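Local coordinates for hypothetical sugar ABC-transporter sugar binding protein (Arthrobacter globiformis, PDB 7BVT) that binds cyclic alpha-maltosyl-1,6-maltose and probably delivers it to an ABC transporter for uptake into the cell, at residues Thr82-Ala87 against Met300-Ser305; Thr31-Trp36 against Ser63-Ser68. All blocks are in the same frame, centred on the assembly; numbering follows the deposited sequence.

Contact 1: residues Thr82-Ala87 against Met300-Ser305; sequences TLPDIA and MVFENS
An antiparallel strand pair in the central sheet of a solute-binding protein joins Ile86 and Ala87 to Val301 and Met300, and the aromatic ring of Phe302 packs beside it. Ala87 and Met300 form the hydrogen-bonded pair: Ala87 N gives to Met300 O and Met300 N returns the bond to Ala87 O, each at 2.9 Å. Ile86 and Val301 are the non-hydrogen-bonded pair, with their CA atoms 4.6 Å apart and Ile86 CG1 beside Val301 CG2. A third backbone bond, Phe302 N to Asp85 O at 2.9 Å, follows the Ile86-Val301 pair; its donor is tilted 30° from the carbonyl plane. Phe302 has CG anti to its carbonyl carbon (chi1 -76°), which brings the ring against the side chains of Leu83, Pro84 and Ala87. Leu83 CD2 sits over one ring face, 4.2 Å from the centroid and 16° off the normal, a CH-pi contact, while Leu83 CD1 reaches Phe302 CD1 at 3.8 Å. Pro84 CG and Ala87 CB both meet the Phe302 CE2 corner, the latter at 3.9 Å. Asp85 OD2 hydrogen-bonds Thr31 N of the neighbouring strand 28-34. Around the pair, helix 306-319 covers Ile86 and Val301 through Ala312, Leu74 of helix 70-80 packs on Leu83 and Pro84, and strand 28-34 flanks residues 84-86.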
ATOM      1  N   THR A  82      14.658 -13.778 -21.965  1.00 22.18           N
ATOM      2  CA  THR A  82      15.055 -12.354 -22.060  1.00 21.41           C
ATOM      3  C   THR A  82      14.496 -11.556 -20.875  1.00 22.96           C
ATOM      4  O   THR A  82      14.206 -10.361 -21.013  1.00 22.92           O
ATOM      5  CB  THR A  82      14.638 -11.743 -23.404  1.00 22.78           C
ATOM      6  OG1 THR A  82      13.225 -11.814 -23.533  1.00 23.96           O
ATOM      7  CG2 THR A  82      15.302 -12.443 -24.577  1.00 22.89           C
ATOM      8  N   LEU A  83      14.479 -12.196 -19.713  1.00 23.82           N
ATOM      9  CA  LEU A  83      14.076 -11.486 -18.490  1.00 22.07           C
ATOM     10  C   LEU A  83      15.060 -10.360 -18.247  1.00 21.31           C
ATOM     11  O   LEU A  83      16.239 -10.461 -18.574  1.00 21.49           O
ATOM     12  CB  LEU A  83      14.026 -12.470 -17.314  1.00 21.74           C
ATOM     13  CG  LEU A  83      12.821 -13.394 -17.283  1.00 22.20           C
ATOM     14  CD1 LEU A  83      12.998 -14.511 -16.288  1.00 25.53           C
ATOM     15  CD2 LEU A  83      11.566 -12.632 -16.948  1.00 24.59           C
ATOM     16  N   PRO A  84      14.621  -9.282 -17.589  1.00 19.36           N
ATOM     17  CA  PRO A  84      15.470  -8.170 -17.209  1.00 19.69           C
ATOM     18  C   PRO A  84      16.303  -8.646 -16.010  1.00 18.99           C
ATOM     19  O   PRO A  84      16.046  -9.679 -15.480  1.00 20.22           O
ATOM     20  CB  PRO A  84      14.515  -7.061 -16.794  1.00 19.07           C
ATOM     21  CG  PRO A  84      13.375  -7.832 -16.255  1.00 18.95           C
ATOM     22  CD  PRO A  84      13.228  -9.068 -17.118  1.00 20.11           C
ATOM     23  N   ASP A  85      17.284  -7.877 -15.659  1.00 19.02           N
ATOM     24  CA  ASP A  85      18.108  -8.209 -14.472  1.00 20.11           C
ATOM     25  C   ASP A  85      17.342  -7.789 -13.215  1.00 18.77           C
ATOM     26  O   ASP A  85      17.344  -8.534 -12.259  1.00 18.28           O
ATOM     27  CB  ASP A  85      19.450  -7.518 -14.527  1.00 21.23           C
ATOM     28  CG  ASP A  85      20.203  -8.011 -15.746  1.00 22.51           C
ATOM     29  OD1 ASP A  85      20.300  -9.274 -15.889  1.00 24.68           O
ATOM     30  OD2 ASP A  85      20.631  -7.129 -16.529  1.00 21.01           O
ATOM     31  N   ILE A  86      16.729  -6.619 -13.241  1.00 16.90           N
ATOM     32  CA  ILE A  86      15.882  -6.078 -12.144  1.00 16.48           C
ATOM     33  C   ILE A  86      14.469  -5.838 -12.687  1.00 18.54           C
ATOM     34  O   ILE A  86      14.285  -5.100 -13.694  1.00 18.56           O
ATOM     35  CB  ILE A  86      16.487  -4.815 -11.496  1.00 17.28           C
ATOM     36  CG1 ILE A  86      17.882  -5.054 -10.904  1.00 17.72           C
ATOM     37  CG2 ILE A  86      15.565  -4.209 -10.475  1.00 17.55           C
ATOM     38  CD1 ILE A  86      18.616  -3.782 -10.518  1.00 17.95           C
ATOM     39  N   ALA A  87      13.462  -6.308 -11.977  1.00 16.86           N
ATOM     40  CA  ALA A  87      12.071  -5.845 -12.168  1.00 17.35           C
ATOM     41  C   ALA A  87      11.621  -5.031 -10.956  1.00 16.80           C
ATOM     42  O   ALA A  87      11.880  -5.444  -9.822  1.00 17.91           O
ATOM     43  CB  ALA A  87      11.146  -7.025 -12.337  1.00 18.77           C
ATOM     44  N   MET A 300      13.210  -6.619  -7.479  1.00 15.79           N
ATOM     45  CA  MET A 300      13.498  -8.075  -7.569  1.00 15.28           C
ATOM     46  C   MET A 300      14.647  -8.265  -8.574  1.00 16.70           C
ATOM     47  O   MET A 300      14.625  -7.582  -9.611  1.00 17.25           O
ATOM     48  CB  MET A 300      12.263  -8.812  -8.062  1.00 15.68           C
ATOM     49  CG  MET A 300      11.131  -8.768  -7.044  1.00 16.39           C
ATOM     50  SD  MET A 300       9.560  -8.993  -7.852  1.00 18.83           S
ATOM     51  CE  MET A 300       9.190  -7.285  -8.289  1.00 18.77           C
ATOM     52  N   VAL A 301      15.596  -9.126  -8.258  1.00 17.14           N
ATOM     53  CA  VAL A 301      16.745  -9.458  -9.165  1.00 17.68           C
ATOM     54  C   VAL A 301      16.526 -10.856  -9.700  1.00 18.12           C
ATOM     55  O   VAL A 301      16.412 -11.795  -8.900  1.00 17.82           O
ATOM     56  CB  VAL A 301      18.086  -9.328  -8.448  1.00 16.14           C
ATOM     57  CG1 VAL A 301      19.238  -9.862  -9.296  1.00 18.28           C
ATOM     58  CG2 VAL A 301      18.338  -7.935  -7.938  1.00 16.28           C
ATOM     59  N   PHE A 302      16.401 -11.025 -11.008  1.00 17.07           N
ATOM     60  CA  PHE A 302      16.276 -12.359 -11.613  1.00 18.71           C
ATOM     61  C   PHE A 302      17.675 -13.016 -11.612  1.00 21.98           C
ATOM     62  O   PHE A 302      18.661 -12.360 -11.996  1.00 24.55           O
ATOM     63  CB  PHE A 302      15.717 -12.303 -13.039  1.00 19.31           C
ATOM     64  CG  PHE A 302      14.242 -12.042 -13.086  1.00 18.66           C
ATOM     65  CD1 PHE A 302      13.346 -13.048 -12.768  1.00 19.46           C
ATOM     66  CD2 PHE A 302      13.757 -10.775 -13.355  1.00 21.11           C
ATOM     67  CE1 PHE A 302      11.986 -12.804 -12.801  1.00 18.40           C
ATOM     68  CE2 PHE A 302      12.388 -10.531 -13.364  1.00 19.31           C
ATOM     69  CZ  PHE A 302      11.523 -11.546 -13.069  1.00 17.57           C
ATOM     70  N   GLU A 303      17.776 -14.255 -11.148  1.00 24.01           N
ATOM     71  CA  GLU A 303      19.093 -14.915 -10.967  1.00 26.57           C
ATOM     72  C   GLU A 303      19.722 -15.227 -12.319  1.00 28.11           C
ATOM     73  O   GLU A 303      19.062 -15.834 -13.152  1.00 29.18           O
ATOM     74  CB  GLU A 303      18.948 -16.209 -10.198  1.00 30.55           C
ATOM     75  CG  GLU A 303      20.285 -16.632  -9.632  1.00 39.55           C
ATOM     76  CD  GLU A 303      20.046 -17.542  -8.460  1.00 44.93           C
ATOM     77  OE1 GLU A 303      19.498 -18.637  -8.699  1.00 45.61           O
ATOM     78  OE2 GLU A 303      20.285 -17.088  -7.328  1.00 50.04           O
ATOM     79  N   ASN A 304      20.975 -14.809 -12.456  1.00 33.28           N
ATOM     80  CA  ASN A 304      21.892 -15.022 -13.597  1.00 37.41           C
ATOM     81  C   ASN A 304      23.162 -15.641 -12.990  1.00 39.37           C
ATOM     82  O   ASN A 304      23.008 -16.667 -12.297  1.00 48.48           O
ATOM     83  CB  ASN A 304      22.037 -13.708 -14.371  1.00 42.40           C
ATOM     84  CG  ASN A 304      20.775 -13.328 -15.129  1.00 38.65           C
ATOM     85  OD1 ASN A 304      20.148 -12.280 -14.878  1.00 38.34           O
ATOM     86  ND2 ASN A 304      20.445 -14.139 -16.118  1.00 38.52           N
ATOM     87  N   SER A 305      24.348 -15.054 -13.168  1.00 44.37           N
ATOM     88  CA  SER A 305      25.589 -15.477 -12.455  1.00 46.33           C
ATOM     89  C   SER A 305      25.693 -14.737 -11.114  1.00 45.18           C
ATOM     90  O   SER A 305      25.004 -13.721 -10.967  1.00 38.14           O
ATOM     91  CB  SER A 305      26.793 -15.222 -13.300  1.00 47.88           C
ATOM     92  OG  SER A 305      27.062 -13.829 -13.351  1.00 45.23           O
TER

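Contact 2: residues Thr31-Trp36 against Ser63-Ser68; sequences TVWHYW and SNVPNS
Val32 O accepts a backbone bond from Ser63 N at 2.8 Å, part of a parallel strand pairing. A water that hydrogen-bonds Ser63 OG makes a weak second bond to the same carbonyl. Trp33 projects from the face of the sheet that also carries Ser63, and Val65 CG2 approaches its indole obliquely, meeting Trp33 CB at 4.0 Å. Lys73 of helix 70-80 adds a cation-pi contact to Trp33. His34 bonds through both its N and its O, to the residues flanking Asn64: its N gives to Ser63 O and its O receives Val65 N (2.8 Å), the alternation expected of parallel strands. With CG between the backbone N and the carbonyl carbon (chi1 65°), the imidazole folds back over residues 63-64: Asn64 CA stands over one face, 4.2 Å from the centroid. Trp36 N reaches His34 ND1 at 2.9 Å in the ring plane, which fixes the ring's rotation. Tyr35 also has CG in this position, and Asn67 ND2 lies 3.4 Å above the centre of its phenol ring, the amide turned 53° from the ring plane. Tyr35 OH hydrogen-bonds Glu297. The Trp36 side chain leaves away from 63-68, and its ring meets Phe44 and Trp328, but its O accepts Asn64 ND2 at 2.8 Å; the donor stands 57° out of the carbonyl plane, so the bond is not on a lone pair. Such pairing of strands 28-34 and 58-64 through helix 38-53 is that of a beta-alpha-beta unit, and just past the end of its first strand the side chain of Tyr35 comes to about 6 Å from a bound glucose unit.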
ATOM      1  N   THR A  31      19.931  -4.408 -16.719  1.00 19.40           N
ATOM      2  CA  THR A  31      18.649  -3.865 -17.177  1.00 20.60           C
ATOM      3  C   THR A  31      17.651  -3.769 -16.016  1.00 20.65           C
ATOM      4  O   THR A  31      17.597  -4.693 -15.201  1.00 20.87           O
ATOM      5  CB  THR A  31      18.098  -4.682 -18.320  1.00 23.04           C
ATOM      6  OG1 THR A  31      17.919  -6.032 -17.905  1.00 25.81           O
ATOM      7  CG2 THR A  31      19.024  -4.573 -19.526  1.00 24.07           C
ATOM      8  N   VAL A  32      16.880  -2.704 -16.003  1.00 19.20           N
ATOM      9  CA  VAL A  32      15.817  -2.450 -14.987  1.00 18.83           C
ATOM     10  C   VAL A  32      14.536  -2.181 -15.743  1.00 19.42           C
ATOM     11  O   VAL A  32      14.565  -1.268 -16.564  1.00 20.28           O
ATOM     12  CB  VAL A  32      16.141  -1.272 -14.071  1.00 19.97           C
ATOM     13  CG1 VAL A  32      14.983  -1.027 -13.118  1.00 21.80           C
ATOM     14  CG2 VAL A  32      17.420  -1.493 -13.312  1.00 22.73           C
ATOM     15  N   TRP A  33      13.494  -2.927 -15.471  1.00 17.53           N
ATOM     16  CA  TRP A  33      12.145  -2.595 -15.955  1.00 18.36           C
ATOM     17  C   TRP A  33      11.309  -2.081 -14.787  1.00 21.89           C
ATOM     18  O   TRP A  33      11.350  -2.693 -13.702  1.00 20.05           O
ATOM     19  CB  TRP A  33      11.458  -3.767 -16.591  1.00 19.23           C
ATOM     20  CG  TRP A  33      12.130  -4.360 -17.792  1.00 20.56           C
ATOM     21  CD1 TRP A  33      13.177  -3.854 -18.474  1.00 23.83           C
ATOM     22  CD2 TRP A  33      11.726  -5.534 -18.495  1.00 22.29           C
ATOM     23  NE1 TRP A  33      13.474  -4.661 -19.539  1.00 23.22           N
ATOM     24  CE2 TRP A  33      12.613  -5.684 -19.585  1.00 24.82           C
ATOM     25  CE3 TRP A  33      10.713  -6.463 -18.313  1.00 23.56           C
ATOM     26  CZ2 TRP A  33      12.549  -6.773 -20.453  1.00 24.69           C
ATOM     27  CZ3 TRP A  33      10.614  -7.507 -19.211  1.00 27.79           C
ATOM     28  CH2 TRP A  33      11.527  -7.658 -20.246  1.00 26.31           C
ATOM     29  N   HIS A  34      10.563  -1.012 -15.018  1.00 20.06           N
ATOM     30  CA  HIS A  34       9.715  -0.391 -13.984  1.00 18.17           C
ATOM     31  C   HIS A  34       8.483   0.133 -14.699  1.00 22.54           C
ATOM     32  O   HIS A  34       8.523   0.109 -15.937  1.00 21.91           O
ATOM     33  CB  HIS A  34      10.434   0.703 -13.256  1.00 19.57           C
ATOM     34  CG  HIS A  34      10.753   1.817 -14.181  1.00 19.79           C
ATOM     35  ND1 HIS A  34       9.842   2.827 -14.425  1.00 20.65           N
ATOM     36  CD2 HIS A  34      11.884   2.087 -14.879  1.00 21.77           C
ATOM     37  CE1 HIS A  34      10.423   3.713 -15.238  1.00 21.20           C
ATOM     38  NE2 HIS A  34      11.663   3.285 -15.562  1.00 21.44           N
ATOM     39  N   TYR A  35       7.493   0.595 -13.960  1.00 20.39           N
ATOM     40  CA  TYR A  35       6.234   1.106 -14.579  1.00 20.96           C
ATOM     41  C   TYR A  35       6.044   2.585 -14.254  1.00 22.48           C
ATOM     42  O   TYR A  35       4.940   3.094 -14.517  1.00 24.19           O
ATOM     43  CB  TYR A  35       5.011   0.233 -14.234  1.00 23.35           C
ATOM     44  CG  TYR A  35       4.727  -0.010 -12.768  1.00 21.57           C
ATOM     45  CD1 TYR A  35       4.553   1.029 -11.878  1.00 22.83           C
ATOM     46  CD2 TYR A  35       4.597  -1.292 -12.276  1.00 23.41           C
ATOM     47  CE1 TYR A  35       4.290   0.818 -10.522  1.00 20.03           C
ATOM     48  CE2 TYR A  35       4.303  -1.521 -10.938  1.00 22.07           C
ATOM     49  CZ  TYR A  35       4.151  -0.465 -10.066  1.00 21.20           C
ATOM     50  OH  TYR A  35       3.849  -0.737  -8.750  1.00 20.75           O
ATOM     51  N   TRP A  36       7.025   3.266 -13.691  1.00 20.54           N
ATOM     52  CA  TRP A  36       6.866   4.697 -13.336  1.00 21.06           C
ATOM     53  C   TRP A  36       6.684   5.551 -14.607  1.00 25.67           C
ATOM     54  O   TRP A  36       7.384   5.301 -15.632  1.00 24.44           O
ATOM     55  CB  TRP A  36       8.040   5.198 -12.499  1.00 22.26           C
ATOM     56  CG  TRP A  36       8.060   4.599 -11.123  1.00 20.93           C
ATOM     57  CD1 TRP A  36       7.055   4.565 -10.199  1.00 21.36           C
ATOM     58  CD2 TRP A  36       9.193   4.010 -10.477  1.00 19.51           C
ATOM     59  NE1 TRP A  36       7.486   4.008  -9.030  1.00 19.27           N
ATOM     60  CE2 TRP A  36       8.788   3.637  -9.174  1.00 17.72           C
ATOM     61  CE3 TRP A  36      10.504   3.750 -10.873  1.00 21.12           C
ATOM     62  CZ2 TRP A  36       9.655   3.011  -8.279  1.00 20.09           C
ATOM     63  CZ3 TRP A  36      11.363   3.165  -9.973  1.00 20.44           C
ATOM     64  CH2 TRP A  36      10.931   2.779  -8.714  1.00 19.94           C
ATOM     65  N   SER A  63      14.130   0.867 -18.399  1.00 22.77           N
ATOM     66  CA  SER A  63      12.997   0.995 -19.362  1.00 24.57           C
ATOM     67  C   SER A  63      11.661   1.008 -18.623  1.00 25.58           C
ATOM     68  O   SER A  63      11.446   0.194 -17.687  1.00 21.92           O
ATOM     69  CB  SER A  63      13.034  -0.074 -20.376  1.00 25.33           C
ATOM     70  OG  SER A  63      14.295  -0.075 -21.037  1.00 27.90           O
ATOM     71  N   ASN A  64      10.751   1.845 -19.083  1.00 23.55           N
ATOM     72  CA  ASN A  64       9.338   1.805 -18.659  1.00 23.24           C
ATOM     73  C   ASN A  64       8.629   0.675 -19.388  1.00 23.87           C
ATOM     74  O   ASN A  64       8.826   0.502 -20.604  1.00 27.38           O
ATOM     75  CB  ASN A  64       8.621   3.128 -18.917  1.00 24.68           C
ATOM     76  CG  ASN A  64       7.128   2.987 -18.732  1.00 26.85           C
ATOM     77  OD1 ASN A  64       6.399   2.504 -19.627  1.00 28.25           O
ATOM     78  ND2 ASN A  64       6.684   3.280 -17.514  1.00 26.68           N
ATOM     79  N   VAL A  65       7.854  -0.101 -18.660  1.00 24.36           N
ATOM     80  CA  VAL A  65       6.873  -1.072 -19.169  1.00 23.63           C
ATOM     81  C   VAL A  65       5.550  -0.675 -18.532  1.00 24.85           C
ATOM     82  O   VAL A  65       5.486  -0.537 -17.305  1.00 24.74           O
ATOM     83  CB  VAL A  65       7.254  -2.518 -18.806  1.00 23.74           C
ATOM     84  CG1 VAL A  65       6.212  -3.502 -19.264  1.00 25.01           C
ATOM     85  CG2 VAL A  65       8.634  -2.905 -19.284  1.00 24.63           C
ATOM     86  N   PRO A  66       4.462  -0.433 -19.312  1.00 27.45           N
ATOM     87  CA  PRO A  66       3.171  -0.080 -18.735  1.00 28.12           C
ATOM     88  C   PRO A  66       2.702  -1.065 -17.654  1.00 25.45           C
ATOM     89  O   PRO A  66       2.870  -2.263 -17.766  1.00 25.67           O
ATOM     90  CB  PRO A  66       2.222  -0.053 -19.940  1.00 31.75           C
ATOM     91  CG  PRO A  66       3.135   0.273 -21.073  1.00 32.94           C
ATOM     92  CD  PRO A  66       4.398  -0.513 -20.788  1.00 32.65           C
ATOM     93  N   ASN A  67       2.154  -0.487 -16.599  1.00 27.46           N
ATOM     94  CA  ASN A  67       1.684  -1.209 -15.397  1.00 30.09           C
ATOM     95  C   ASN A  67       0.840  -2.390 -15.873  1.00 25.85           C
ATOM     96  O   ASN A  67       1.097  -3.539 -15.454  1.00 25.80           O
ATOM     97  CB  ASN A  67       0.977  -0.257 -14.421  1.00 31.80           C
ATOM     98  CG  ASN A  67       0.485  -0.985 -13.184  1.00 39.07           C
ATOM     99  OD1 ASN A  67      -0.459  -1.776 -13.266  1.00 41.34           O
ATOM    100  ND2 ASN A  67       1.130  -0.743 -12.043  1.00 39.26           N
ATOM    101  N   SER A  68      -0.139  -2.130 -16.759  1.00 29.28           N
ATOM    102  CA  SER A  68      -1.116  -3.155 -17.186  1.00 29.22           C
ATOM    103  C   SER A  68      -0.473  -4.260 -18.027  1.00 28.20           C
ATOM    104  O   SER A  68      -1.094  -5.333 -18.089  1.00 31.19           O
ATOM    105  CB  SER A  68      -2.286  -2.528 -17.939  1.00 32.76           C
ATOM    106  OG  SER A  68      -1.813  -1.753 -19.037  1.00 38.37           O
TER
HETATM  107  O   HOH W   1      16.003  -1.700 -19.703  1.00 28.74           O

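In the fold
The two contacts lie in one mixed sheet, their centres 14 Å apart. Strand 28-34 runs between strands 58-64 and 86-90, and the latter pairs with 292-301, giving the order 58-64, 28-34, 86-90, 292-301. Both segments of contact 2 precede those of contact 1 in the chain, and contact 1 brings back a strand from more than 200 residues later. They touch directly: Ile86 N lies 2.9 Å from Thr31 O, a probable hydrogen bond, and Pro84 CB packs 3.6 Å from Trp33 CD2. The Tyr35 side chain comes to about 6 Å from a bound glucose unit and that of Met300 to about 12 Å, so contact 2 lies nearer the sugar.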